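Local coordinates for protein concanavalin B (Canavalia ensiformis, PDB 6CAF) that may act as a carbohydrate-binding protein of the seed, built as a chitinase-like member of glycosyl hydrolase family 18, at residues A120-A123 with K124-E128; Y196-N199 with A200-R204; L73-E76 with G77-P81; L162-D165 with N166-E169. All coordinates share one frame; numbering follows the deposited sequence. Where two conformers were deposited one is given.

Contact 1 (A120-A123 with K124-E128)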
loop_
_atom_site.group_PDB
_atom_site.type_symbol
_atom_site.label_atom_id
_atom_site.label_comp_id
_atom_site.label_asym_id
_atom_site.label_seq_id
_atom_site.Cartn_x
_atom_site.Cartn_y
_atom_site.Cartn_z
ATOM N N ALA A 120 -4.746 -6.981 22.224
ATOM C CA ALA A 120 -4.820 -5.559 22.428
ATOM C C ALA A 120 -3.484 -5.017 22.971
ATOM O O ALA A 120 -3.042 -3.918 22.623
ATOM C CB ALA A 120 -5.967 -5.223 23.374
ATOM N N ASP A 121 -2.833 -5.794 23.826
ATOM C CA ASP A 121 -1.585 -5.354 24.423
ATOM C C ASP A 121 -0.454 -5.352 23.402
ATOM O O ASP A 121 0.334 -4.389 23.336
ATOM C CB ASP A 121 -1.209 -6.200 25.629
ATOM C CG ASP A 121 -2.174 -6.043 26.776
ATOM O OD1 ASP A 121 -3.014 -5.113 26.792
ATOM O OD2 ASP A 121 -2.070 -6.866 27.707
ATOM N N TYR A 122 -0.362 -6.417 22.610
ATOM C CA TYR A 122 0.689 -6.451 21.613
ATOM C C TYR A 122 0.470 -5.382 20.551
ATOM O O TYR A 122 1.419 -4.842 19.989
ATOM C CB TYR A 122 0.821 -7.813 20.963
ATOM C CG TYR A 122 2.010 -7.928 20.031
ATOM C CD1 TYR A 122 3.291 -8.037 20.515
ATOM C CD2 TYR A 122 1.831 -7.906 18.651
ATOM C CE1 TYR A 122 4.376 -8.139 19.662
ATOM C CE2 TYR A 122 2.907 -8.001 17.793
ATOM C CZ TYR A 122 4.169 -8.129 18.309
ATOM O OH TYR A 122 5.216 -8.293 17.424
ATOM N N ALA A 123 -0.790 -5.089 20.252
ATOM C CA ALA A 123 -1.055 -4.025 19.294
ATOM C C ALA A 123 -0.424 -2.721 19.745
ATOM O O ALA A 123 0.086 -1.968 18.915
ATOM C CB ALA A 123 -2.559 -3.864 19.096
ATOM N N LYS A 124 -0.482 -2.423 21.049
ATOM C CA LYS A 124 0.209 -1.237 21.551
ATOM C C LYS A 124 1.727 -1.377 21.456
ATOM O O LYS A 124 2.422 -0.464 20.982
ATOM C CB LYS A 124 -0.238 -0.930 22.980
ATOM C CG LYS A 124 0.489 0.214 23.653
ATOM C CD LYS A 124 0.378 1.501 22.862
ATOM C CE LYS A 124 0.955 2.659 23.653
ATOM N NZ LYS A 124 1.024 3.892 22.828
ATOM N N ASP A 125 2.258 -2.522 21.854
ATOM C CA ASP A 125 3.697 -2.759 21.774
ATOM C C ASP A 125 4.169 -2.564 20.312
ATOM O O ASP A 125 5.204 -1.940 20.046
ATOM C CB ASP A 125 4.059 -4.200 22.174
ATOM C CG ASP A 125 3.890 -4.538 23.622
ATOM O OD1 ASP A 125 3.756 -3.650 24.456
ATOM O OD2 ASP A 125 3.957 -5.760 23.901
ATOM N N LEU A 126 3.446 -3.144 19.359
ATOM C CA LEU A 126 3.830 -3.073 17.968
ATOM C C LEU A 126 3.697 -1.647 17.439
ATOM O O LEU A 126 4.554 -1.184 16.676
ATOM C CB LEU A 126 2.996 -4.066 17.147
ATOM C CG LEU A 126 3.358 -4.181 15.677
ATOM C CD1 LEU A 126 4.778 -4.644 15.463
ATOM C CD2 LEU A 126 2.378 -5.085 14.944
ATOM N N ALA A 127 2.617 -0.956 17.798
ATOM C CA ALA A 127 2.497 0.425 17.364
ATOM C C ALA A 127 3.672 1.258 17.860
ATOM O O ALA A 127 4.227 2.079 17.122
ATOM C CB ALA A 127 1.179 0.992 17.867
ATOM N N GLU A 128 4.054 1.066 19.114
ATOM C CA GLU A 128 5.194 1.772 19.671
ATOM C C GLU A 128 6.478 1.411 18.947
ATOM O O GLU A 128 7.301 2.278 18.649
ATOM C CB GLU A 128 5.328 1.491 21.172
ATOM C CG GLU A 128 4.268 2.215 22.011
ATOM C CD GLU A 128 4.494 3.707 22.106
ATOM O OE1 GLU A 128 5.687 4.120 22.290
ATOM O OE2 GLU A 128 3.531 4.497 22.088
#
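Tyr122 and Leu126 meet as an i to i+4 pair within the first turns of helix 120-135, on the flank of that helix which faces strand 55-64. CE2 of the tyrosine lies 4.0 Å from CB of Leu126, and the leucine's CD2 is at 4.1 Å from the same CE2, so one corner of the ring rests obliquely on the branched chain. Both side chains leave the helix with CG trans to the main-chain N (Tyr122 chi1 -173°); they cross at a slant, and both touch Phe64 and Pro71. The phenol OH is tied beyond the helix, to Ile68 O and Gly65 N. Helix 120-135 is one of the outer helices of the TIM barrel, and this flank lies on Phe64 of strand 55-64. Leu126 N bonds Tyr122 O at 2.7 Å, and Ala127 N bonds Ala123 O at 2.9 Å; the first rung, Lys124 N to Ala120 O, is weak. Asp125 sets its carboxylate nearly perpendicular to the tyrosine ring, Asp125 OD2 being 4.1 Å from Tyr122 CD1. On another flank of the helix Lys124, bent at chi2, brings NZ within 2.7 Å of Glu128 OE2, a salt bridge that enters on the anti side of the carboxylate.

Contact 2 (Y196-N199 with A200-R204)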
loop_
_atom_site.group_PDB
_atom_site.type_symbol
_atom_site.label_atom_id
_atom_site.label_comp_id
_atom_site.label_asym_id
_atom_site.label_seq_id
_atom_site.Cartn_x
_atom_site.Cartn_y
_atom_site.Cartn_z
ATOM N N TYR A 196 -10.642 -9.370 6.817
ATOM C CA TYR A 196 -9.613 -9.068 7.794
ATOM C C TYR A 196 -9.605 -7.639 8.285
ATOM O O TYR A 196 -9.279 -7.385 9.446
ATOM C CB TYR A 196 -8.230 -9.431 7.247
ATOM C CG TYR A 196 -8.134 -10.849 6.832
ATOM C CD1 TYR A 196 -8.261 -11.862 7.765
ATOM C CD2 TYR A 196 -7.878 -11.195 5.511
ATOM C CE1 TYR A 196 -8.184 -13.196 7.390
ATOM C CE2 TYR A 196 -7.796 -12.520 5.118
ATOM C CZ TYR A 196 -7.944 -13.518 6.069
ATOM O OH TYR A 196 -7.829 -14.833 5.714
ATOM N N LEU A 197 -9.946 -6.705 7.391
ATOM C CA LEU A 197 -9.765 -5.302 7.661
ATOM C C LEU A 197 -11.056 -4.539 7.888
ATOM O O LEU A 197 -10.992 -3.330 8.127
ATOM C CB LEU A 197 -8.974 -4.656 6.521
ATOM C CG LEU A 197 -7.477 -4.964 6.514
ATOM C CD1 LEU A 197 -6.871 -4.595 5.167
ATOM C CD2 LEU A 197 -6.803 -4.237 7.656
ATOM N N ASP A 198 -12.227 -5.170 7.838
ATOM C CA ASP A 198 -13.441 -4.375 7.965
ATOM C C ASP A 198 -13.506 -3.589 9.270
ATOM O O ASP A 198 -13.839 -2.408 9.267
ATOM C CB ASP A 198 -14.721 -5.170 7.778
ATOM C CG ASP A 198 -15.941 -4.260 7.538
ATOM O OD1 ASP A 198 -15.901 -3.413 6.633
ATOM O OD2 ASP A 198 -16.922 -4.396 8.281
ATOM N N ASN A 199 -13.231 -4.244 10.400
ATOM C CA ASN A 199 -13.314 -3.507 11.668
ATOM C C ASN A 199 -12.321 -2.343 11.674
ATOM O O ASN A 199 -12.644 -1.235 12.133
ATOM C CB ASN A 199 -13.061 -4.402 12.870
ATOM C CG ASN A 199 -14.221 -5.271 13.197
ATOM O OD1 ASN A 199 -15.338 -5.036 12.788
ATOM N ND2 ASN A 199 -13.963 -6.244 14.030
ATOM N N ALA A 200 -11.104 -2.581 11.189
ATOM C CA ALA A 200 -10.148 -1.480 11.122
ATOM C C ALA A 200 -10.670 -0.349 10.230
ATOM O O ALA A 200 -10.578 0.834 10.588
ATOM C CB ALA A 200 -8.800 -1.992 10.649
ATOM N N ILE A 201 -11.193 -0.689 9.066
ATOM C CA ILE A 201 -11.654 0.345 8.154
ATOM C C ILE A 201 -12.823 1.129 8.759
ATOM O O ILE A 201 -12.909 2.352 8.578
ATOM C CB ILE A 201 -11.976 -0.242 6.780
ATOM C CG1 ILE A 201 -10.682 -0.738 6.159
ATOM C CG2 ILE A 201 -12.625 0.811 5.903
ATOM C CD1 ILE A 201 -10.876 -1.576 4.903
ATOM N N GLN A 202 -13.661 0.453 9.519
ATOM C CA GLN A 202 -14.806 1.107 10.135
ATOM C C GLN A 202 -14.414 2.094 11.231
ATOM O O GLN A 202 -15.253 2.902 11.627
ATOM C CB GLN A 202 -15.783 0.073 10.651
ATOM C CG GLN A 202 -16.527 -0.641 9.521
ATOM C CD GLN A 202 -17.376 0.316 8.705
ATOM O OE1 GLN A 202 -18.232 0.981 9.255
ATOM N NE2 GLN A 202 -17.119 0.403 7.402
ATOM N N THR A 203 -13.156 2.080 11.697
ATOM C CA THR A 203 -12.702 3.112 12.659
ATOM C C THR A 203 -12.587 4.502 12.018
ATOM O O THR A 203 -12.472 5.496 12.734
ATOM C CB THR A 203 -11.315 2.806 13.257
ATOM O OG1 THR A 203 -10.312 2.945 12.254
ATOM C CG2 THR A 203 -11.251 1.462 13.951
ATOM N N ARG A 204 -12.512 4.548 10.694
ATOM C CA ARG A 204 -12.297 5.795 9.957
ATOM C C ARG A 204 -10.919 6.398 10.157
ATOM O O ARG A 204 -10.685 7.545 9.748
ATOM C CB ARG A 204 -13.407 6.820 10.229
ATOM C CG ARG A 204 -14.776 6.202 10.090
ATOM C CD ARG A 204 -15.896 7.210 10.234
ATOM N NE ARG A 204 -17.180 6.520 10.119
ATOM C CZ ARG A 204 -18.361 7.087 10.174
ATOM N NH1 ARG A 204 -18.463 8.384 10.276
ATOM N NH2 ARG A 204 -19.440 6.328 10.140
HETATM O O HOH W 1 -9.999 -5.278 11.101
HETATM O O HOH W 2 -15.284 -0.970 6.094
#
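The carboxylate of Asp198 and the amide of Gln202, one turn apart, have planes inclined by 32°, and neither stacks on the other: the aspartate comes against CG of the glutamine, with OD2 4.0 Å from it. At the outer ends of the two groups a water bridges them, giving a hydrogen to Asp198 OD1 and accepting one from Gln202 NE2, each at 2.6 Å. Gln202 can curl round this water because its chain bends at chi2 (-62°); its NE2 also has a weak bond to Ser239 O. An alanine here in place of the aspartate would remove the carboxylate, and the water would probably lose this acceptor, leaving the Gln202 amide freer to turn. On the buried side Leu197 CB packs on Ile201 CD1 at 4.0 Å, while Ile201 N bonds Leu197 O at 2.8 Å. A second water links Tyr196 O to Ala200 N, bringing a main-chain N-H of the first turn back to the preceding loop. Toward the other end, Ala200 O takes two donors, Thr203 N at 3.1 Å and Thr203 OG1 at 2.7 Å, the hydroxyl lying in the carbonyl plane. Arg204 then leaves helical angles with positive phi, and its side chain makes a cation-pi contact with Tyr241. The short helix beginning at Asp198 forms the crossover of a beta-alpha-beta unit between strands 183-186 and 208-212 of the TIM barrel.

Contact 3 (L73-E76 with G77-P81)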
loop_
_atom_site.group_PDB
_atom_site.type_symbol
_atom_site.label_atom_id
_atom_site.label_comp_id
_atom_site.label_asym_id
_atom_site.label_seq_id
_atom_site.Cartn_x
_atom_site.Cartn_y
_atom_site.Cartn_z
ATOM N N LEU A 73 13.078 -6.994 9.717
ATOM C CA LEU A 73 12.704 -6.829 8.339
ATOM C C LEU A 73 13.569 -7.705 7.440
ATOM O O LEU A 73 14.797 -7.699 7.527
ATOM C CB LEU A 73 12.828 -5.350 7.958
ATOM C CG LEU A 73 12.320 -5.003 6.552
ATOM C CD1 LEU A 73 10.818 -5.192 6.457
ATOM C CD2 LEU A 73 12.699 -3.589 6.238
ATOM N N GLU A 74 12.910 -8.446 6.565
ATOM C CA GLU A 74 13.585 -9.238 5.553
ATOM C C GLU A 74 12.904 -8.952 4.223
ATOM O O GLU A 74 11.723 -9.219 4.051
ATOM C CB GLU A 74 13.440 -10.729 5.862
ATOM C CG GLU A 74 14.243 -11.216 7.050
ATOM C CD GLU A 74 15.599 -11.792 6.679
ATOM O OE1 GLU A 74 16.053 -11.657 5.532
ATOM O OE2 GLU A 74 16.205 -12.381 7.570
ATOM N N LEU A 75 13.666 -8.384 3.311
ATOM C CA LEU A 75 13.188 -8.082 1.964
ATOM C C LEU A 75 13.857 -9.092 1.037
ATOM O O LEU A 75 15.097 -9.156 0.978
ATOM C CB LEU A 75 13.555 -6.650 1.582
ATOM C CG LEU A 75 12.941 -5.554 2.470
ATOM C CD1 LEU A 75 13.308 -4.187 1.915
ATOM C CD2 LEU A 75 11.434 -5.714 2.589
ATOM N N GLU A 76 13.034 -9.893 0.347
ATOM C CA GLU A 76 13.488 -11.082 -0.370
ATOM C C GLU A 76 14.567 -10.759 -1.390
ATOM O O GLU A 76 14.342 -9.996 -2.331
ATOM C CB GLU A 76 12.303 -11.757 -1.049
ATOM C CG GLU A 76 12.620 -13.096 -1.677
ATOM C CD GLU A 76 11.466 -13.583 -2.541
ATOM O OE1 GLU A 76 10.364 -13.887 -1.948
ATOM O OE2 GLU A 76 11.672 -13.610 -3.819
ATOM N N GLY A 77 15.749 -11.320 -1.176
ATOM C CA GLY A 77 16.858 -11.110 -2.085
ATOM C C GLY A 77 17.429 -9.707 -2.073
ATOM O O GLY A 77 18.216 -9.348 -2.973
ATOM N N VAL A 78 17.035 -8.919 -1.080
ATOM C CA VAL A 78 17.419 -7.516 -1.026
ATOM C C VAL A 78 18.186 -7.219 0.272
ATOM O O VAL A 78 19.307 -6.743 0.246
ATOM C CB VAL A 78 16.202 -6.595 -1.124
ATOM C CG1 VAL A 78 16.603 -5.149 -0.931
ATOM C CG2 VAL A 78 15.522 -6.759 -2.474
ATOM N N CYS A 79 17.597 -7.545 1.414
ATOM C CA CYS A 79 18.256 -7.258 2.677
ATOM C C CYS A 79 17.643 -8.019 3.810
ATOM O O CYS A 79 16.512 -8.490 3.713
ATOM C CB CYS A 79 18.255 -5.763 3.007
ATOM S SG CYS A 79 16.616 -5.074 3.285
ATOM N N GLY A 80 18.413 -8.115 4.888
ATOM C CA GLY A 80 17.976 -8.734 6.102
ATOM C C GLY A 80 19.005 -9.743 6.496
ATOM O O GLY A 80 19.932 -10.058 5.703
ATOM N N PRO A 81 18.879 -10.274 7.721
ATOM C CA PRO A 81 19.891 -11.209 8.212
ATOM C C PRO A 81 20.087 -12.388 7.280
ATOM O O PRO A 81 21.201 -12.852 7.092
ATOM C CB PRO A 81 19.325 -11.702 9.547
ATOM C CG PRO A 81 18.292 -10.732 9.943
ATOM C CD PRO A 81 17.883 -9.926 8.737
#
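Glu74 lays its carboxylate against the ring of Pro81, OE2 standing 3.2 Å from CD, while OE1 comes 3.5 Å from Gly80 CA. The bend at chi2 (-95°) folds the carboxylate over the Gly80-Pro81 end of the turn, where OE1 also bonds Ser82 OG. An alanine here would probably leave the Ser82 hydroxyl without this acceptor and uncover the Gly80-Pro81 corner. Between the two arms Leu75 N gives a bond to Cys79 O at 2.9 Å, and Leu75 O accepts twice: from Cys79 N at 3.0 Å, on a lone pair in the carbonyl plane, and from Val78 N at 2.8 Å, from above that plane. Val78 and Cys79 thus both face Leu75, a classic beta bulge beside a single antiparallel hydrogen-bonded bridge, in the long loop from strand 55-64 to helix 91-99. Gly77 turns the chain with positive phi. At Gly80 a CB would run into Leu73 O and Glu74 OE1, and the backbone angles themselves call for glycine. Apolar contacts fill the inner side: Leu75 CD1 touches Cys79 SG at 3.7 Å, and Leu75 CB meets Val78 CB at 3.8 Å. That sulfur is joined to Cys87 in a disulfide, and Leu75 and Val78 both press on Trp36 of strand 31-36.

Contact 4 (L162-D165 with N166-E169)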
loop_
_atom_site.group_PDB
_atom_site.type_symbol
_atom_site.label_atom_id
_atom_site.label_comp_id
_atom_site.label_asym_id
_atom_site.label_seq_id
_atom_site.Cartn_x
_atom_site.Cartn_y
_atom_site.Cartn_z
ATOM N N LEU A 162 -8.381 -10.695 14.116
ATOM C CA LEU A 162 -8.537 -9.860 15.281
ATOM C C LEU A 162 -7.380 -8.871 15.413
ATOM O O LEU A 162 -6.296 -9.075 14.887
ATOM C CB LEU A 162 -8.647 -10.715 16.550
ATOM C CG LEU A 162 -9.918 -11.547 16.688
ATOM C CD1 LEU A 162 -9.878 -12.308 18.002
ATOM C CD2 LEU A 162 -11.165 -10.713 16.619
ATOM N N ASN A 163 -7.641 -7.797 16.149
ATOM C CA ASN A 163 -6.632 -6.872 16.630
ATOM C C ASN A 163 -5.995 -5.951 15.589
ATOM O O ASN A 163 -5.208 -5.103 15.955
ATOM C CB ASN A 163 -5.569 -7.585 17.463
ATOM C CG ASN A 163 -6.165 -8.184 18.709
ATOM O OD1 ASN A 163 -6.700 -7.458 19.536
ATOM N ND2 ASN A 163 -6.167 -9.499 18.800
ATOM N N TRP A 164 -6.398 -6.045 14.319
ATOM C CA TRP A 164 -5.920 -5.068 13.336
ATOM C C TRP A 164 -6.529 -3.700 13.600
ATOM O O TRP A 164 -5.873 -2.662 13.406
ATOM C CB TRP A 164 -6.226 -5.552 11.901
ATOM C CG TRP A 164 -5.555 -6.846 11.625
ATOM C CD1 TRP A 164 -6.150 -8.052 11.502
ATOM C CD2 TRP A 164 -4.148 -7.080 11.569
ATOM N NE1 TRP A 164 -5.209 -9.021 11.373
ATOM C CE2 TRP A 164 -3.964 -8.452 11.427
ATOM C CE3 TRP A 164 -3.009 -6.248 11.637
ATOM C CZ2 TRP A 164 -2.692 -9.023 11.330
ATOM C CZ3 TRP A 164 -1.773 -6.804 11.543
ATOM C CH2 TRP A 164 -1.625 -8.183 11.403
ATOM N N ASP A 165 -7.782 -3.684 14.048
ATOM C CA ASP A 165 -8.389 -2.465 14.511
ATOM C C ASP A 165 -7.638 -1.884 15.688
ATOM O O ASP A 165 -7.375 -0.682 15.714
ATOM C CB ASP A 165 -9.904 -2.608 14.798
ATOM C CG ASP A 165 -10.254 -3.708 15.771
ATOM O OD1 ASP A 165 -9.430 -4.571 16.129
ATOM O OD2 ASP A 165 -11.434 -3.717 16.164
ATOM N N ASN A 166 -7.238 -2.702 16.635
ATOM C CA ASN A 166 -6.477 -2.205 17.768
ATOM C C ASN A 166 -5.117 -1.637 17.331
ATOM O O ASN A 166 -4.690 -0.603 17.827
ATOM C CB ASN A 166 -6.310 -3.311 18.818
ATOM C CG ASN A 166 -7.609 -3.637 19.506
ATOM O OD1 ASN A 166 -8.409 -2.727 19.763
ATOM N ND2 ASN A 166 -7.841 -4.927 19.797
ATOM N N LEU A 167 -4.446 -2.312 16.406
ATOM C CA LEU A 167 -3.155 -1.807 15.931
ATOM C C LEU A 167 -3.324 -0.429 15.315
ATOM O O LEU A 167 -2.537 0.512 15.555
ATOM C CB LEU A 167 -2.542 -2.798 14.958
ATOM C CG LEU A 167 -1.200 -2.372 14.365
ATOM C CD1 LEU A 167 -0.139 -2.113 15.404
ATOM C CD2 LEU A 167 -0.715 -3.403 13.350
ATOM N N LEU A 168 -4.332 -0.308 14.450
ATOM C CA LEU A 168 -4.623 0.958 13.831
ATOM C C LEU A 168 -4.953 2.034 14.872
ATOM O O LEU A 168 -4.432 3.159 14.792
ATOM C CB LEU A 168 -5.782 0.787 12.852
ATOM C CG LEU A 168 -6.245 2.061 12.182
ATOM C CD1 LEU A 168 -5.134 2.747 11.404
ATOM C CD2 LEU A 168 -7.455 1.750 11.302
ATOM N N GLU A 169 -5.808 1.695 15.847
ATOM C CA GLU A 169 -6.165 2.613 16.908
ATOM C C GLU A 169 -4.936 3.107 17.660
ATOM O O GLU A 169 -4.799 4.299 17.968
ATOM C CB GLU A 169 -7.095 1.905 17.878
ATOM C CG GLU A 169 -7.444 2.728 19.107
ATOM C CD GLU A 169 -8.260 3.956 18.794
ATOM O OE1 GLU A 169 -9.031 3.884 17.829
ATOM O OE2 GLU A 169 -8.138 4.961 19.527
#
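Asn163 and Asn166 both carry CG opposite the carbonyl carbon, and this turns their amides toward one another across the start of helix 164-178. In the conformer given, Asn166 ND2 bonds Asn163 OD1 at 2.8 Å. The acceptor lies in the plane of the donor amide, and the N-H arrives on a lone pair in the plane of the other, although the two amides are tilted 36° apart. Asn163 holds the N-cap position, yet its side chain caps no backbone N-H. Its own carbonyl begins the helical ladder, with Leu167 N 2.9 Å from Asn163 O. Asp165 is turned differently: its CG sits between N and the carbonyl carbon (chi1 55°), bringing OD1 2.9 Å from Asn166 N in a weak, bent bond. The next bonds are Leu168 N to Trp164 O at 3.0 Å and Glu169 N to Asp165 O at 2.9 Å. On the inner flank Trp164 and Leu167 lie alongside each other, the leucine CD2 4.0 Å from both CE3 and CZ3 of the indole, whose NE1 is bonded to Asp160 O. The carboxylate of Glu169, in the conformer given, leads away from the turn to His205 and Gln173. The helix is the crossover between strands 150-154 and 183-186: Leu167 and Leu168 press on Phe153, Asn166 meets helix 120-135 at Ala120 and Ala123, and Asp165 and Leu168 meet helix 198-202 at Asn199 and Ala200.

In the fold
Contact 4 stands between contacts 1 and 2, with centres about 9 Å and 8 Å away, and touches both. Toward contact 1, Ala123 CB packs on Asn166 CB at 3.8 Å and Ala123 O on Leu167 CD1 at 3.5 Å; toward contact 2, Leu168 CD2 fits against Ala200 O at 3.3 Å. Contacts 1 and 2 do not meet, their nearest atoms about 11 Å apart. The three thus belong to successive outer helices of the TIM barrel, 120-135, 164-178 and 198-202. Contact 3 lies apart in the loop between strand 55-64 and helix 91-99, its nearest atoms about 10 Å from contact 1 and about 18 Å from contact 2.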